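Local coordinates for protein beta-Ala-His dipeptidase (Homo sapiens, PDB 3DLJ) that hydrolyses carnosine, anserine and other Xaa-His dipeptides as a secreted, homodimeric dipeptidase that binds two zinc ions per subunit, at residues A11-V16 and S156-L161. Residues are numbered along the deposited sequence; the frame is centred on the assembly and turned at random.
Sequences ALLEKV and SAFRAL
The first turn of the N-terminal helix 13-22 packs against the last turn of helix 141-160 in an apolar helix-helix contact, with Val16 seated on the ring of Phe158. Val16 CG2 lies 3.9 Å from the centroid of the Phe158 ring and only 4° off the ring normal, a CH-pi contact over the middle of one face. The other branch, CG1, anti to the backbone N (chi1 166°), reaches Ala157 CB at 4.0 Å and also touches Phe158 CE1, so that Val16 straddles two consecutive residues of the opposing helix. Val16 CA and Ala157 CA are the closest CA pair, 5.7 Å apart, an approach consistent with the small alanine side chain. One turn earlier, Leu13 adds its CD2 methyl obliquely, 4.0 Å from Phe158 CZ. In this M20-family metallopeptidase the contact packs helix 13-22, near the N terminus, on the end of helix 141-160, away from the zinc site, and the C-terminal helix 464-482 completes the cluster: Ala475 touches both Val16 and Phe158, while Ala476 and Leu479 meet Leu13. A serine in place of Phe158 would probably leave Val16 CG2 without its aromatic seat and open a gap between Leu13 and Ala475. On the more exposed side, Leu161 lays CD1 against the backbone of the N-terminal helix, 3.7 Å from Lys15 O and 3.8 Å from Val16 N, while Tyr19, one turn beyond Lys15, touches Ala157 and Leu161.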
loop_
_atom_site.group_PDB
_atom_site.type_symbol
_atom_site.label_atom_id
_atom_site.label_comp_id
_atom_site.label_asym_id
_atom_site.label_seq_id
_atom_site.Cartn_x
_atom_site.Cartn_y
_atom_site.Cartn_z
ATOM N N ALA A 11 10.821 -20.372 25.448
ATOM C CA ALA A 11 12.290 -20.188 25.349
ATOM C C ALA A 11 12.880 -18.968 26.051
ATOM O O ALA A 11 12.466 -18.600 27.158
ATOM C CB ALA A 11 12.744 -20.210 23.848
ATOM N N LEU A 12 13.894 -18.394 25.398
ATOM C CA LEU A 12 14.404 -17.061 25.655
ATOM C C LEU A 12 13.907 -16.170 24.499
ATOM O O LEU A 12 14.533 -15.128 24.161
ATOM C CB LEU A 12 15.931 -17.068 25.734
ATOM N N LEU A 13 12.787 -16.599 23.878
ATOM C CA LEU A 13 11.928 -15.647 23.181
ATOM C C LEU A 13 11.470 -14.739 24.296
ATOM O O LEU A 13 11.200 -13.563 24.081
ATOM C CB LEU A 13 10.717 -16.304 22.498
ATOM C CG LEU A 13 10.717 -16.593 20.985
ATOM C CD1 LEU A 13 9.310 -16.803 20.474
ATOM C CD2 LEU A 13 11.406 -15.529 20.154
ATOM N N GLU A 14 11.406 -15.318 25.490
ATOM C CA GLU A 14 11.142 -14.601 26.719
ATOM C C GLU A 14 12.125 -13.449 26.866
ATOM O O GLU A 14 11.713 -12.348 27.182
ATOM C CB GLU A 14 11.258 -15.543 27.929
ATOM C CG GLU A 14 10.399 -15.119 29.131
ATOM N N LYS A 15 13.411 -13.707 26.616
ATOM C CA LYS A 15 14.473 -12.718 26.785
ATOM C C LYS A 15 14.413 -11.696 25.679
ATOM O O LYS A 15 14.542 -10.504 25.944
ATOM C CB LYS A 15 15.852 -13.385 26.830
ATOM C CG LYS A 15 16.332 -13.618 28.245
ATOM C CD LYS A 15 16.609 -15.077 28.549
ATOM C CE LYS A 15 16.758 -15.297 30.045
ATOM N NZ LYS A 15 16.759 -16.737 30.404
ATOM N N VAL A 16 14.206 -12.168 24.445
ATOM C CA VAL A 16 13.949 -11.303 23.281
ATOM C C VAL A 16 12.743 -10.385 23.513
ATOM O O VAL A 16 12.822 -9.206 23.254
ATOM C CB VAL A 16 13.758 -12.132 21.971
ATOM C CG1 VAL A 16 13.163 -11.279 20.875
ATOM C CG2 VAL A 16 15.069 -12.692 21.503
ATOM N N SER A 156 17.460 -6.901 15.739
ATOM C CA SER A 156 18.395 -6.226 16.631
ATOM C C SER A 156 18.297 -6.714 18.092
ATOM O O SER A 156 19.254 -6.566 18.846
ATOM C CB SER A 156 18.214 -4.710 16.535
ATOM O OG SER A 156 17.196 -4.278 17.429
ATOM N N ALA A 157 17.168 -7.317 18.477
ATOM C CA ALA A 157 17.029 -7.946 19.791
ATOM C C ALA A 157 17.832 -9.249 19.935
ATOM O O ALA A 157 18.513 -9.425 20.935
ATOM C CB ALA A 157 15.566 -8.176 20.133
ATOM N N PHE A 158 17.745 -10.154 18.949
ATOM C CA PHE A 158 18.581 -11.369 18.886
ATOM C C PHE A 158 20.073 -11.002 18.802
ATOM O O PHE A 158 20.914 -11.639 19.418
ATOM C CB PHE A 158 18.225 -12.239 17.664
ATOM C CG PHE A 158 16.901 -12.956 17.757
ATOM C CD1 PHE A 158 15.717 -12.310 17.436
ATOM C CD2 PHE A 158 16.844 -14.304 18.117
ATOM C CE1 PHE A 158 14.496 -12.975 17.506
ATOM C CE2 PHE A 158 15.623 -14.964 18.191
ATOM C CZ PHE A 158 14.445 -14.283 17.871
ATOM N N ARG A 159 20.389 -9.971 18.033
ATOM C CA ARG A 159 21.771 -9.525 17.856
ATOM C C ARG A 159 22.388 -8.931 19.140
ATOM O O ARG A 159 23.503 -9.295 19.533
ATOM C CB ARG A 159 21.862 -8.536 16.677
ATOM C CG ARG A 159 21.485 -9.139 15.290
ATOM C CD ARG A 159 22.505 -10.186 14.774
ATOM N NE ARG A 159 23.825 -9.581 14.643
ATOM C CZ ARG A 159 24.975 -10.177 14.941
ATOM N NH1 ARG A 159 24.985 -11.429 15.398
ATOM N NH2 ARG A 159 26.121 -9.510 14.806
ATOM N N ALA A 160 21.669 -8.006 19.775
ATOM C CA ALA A 160 22.088 -7.432 21.058
ATOM C C ALA A 160 22.310 -8.514 22.133
ATOM O O ALA A 160 23.261 -8.437 22.900
ATOM C CB ALA A 160 21.079 -6.417 21.526
ATOM N N LEU A 161 21.446 -9.522 22.176
ATOM C CA LEU A 161 21.549 -10.596 23.174
ATOM C C LEU A 161 22.473 -11.757 22.794
ATOM O O LEU A 161 22.603 -12.714 23.548
ATOM C CB LEU A 161 20.155 -11.141 23.520
ATOM C CG LEU A 161 19.150 -10.136 24.087
ATOM C CD1 LEU A 161 17.753 -10.722 24.156
ATOM C CD2 LEU A 161 19.606 -9.614 25.441
#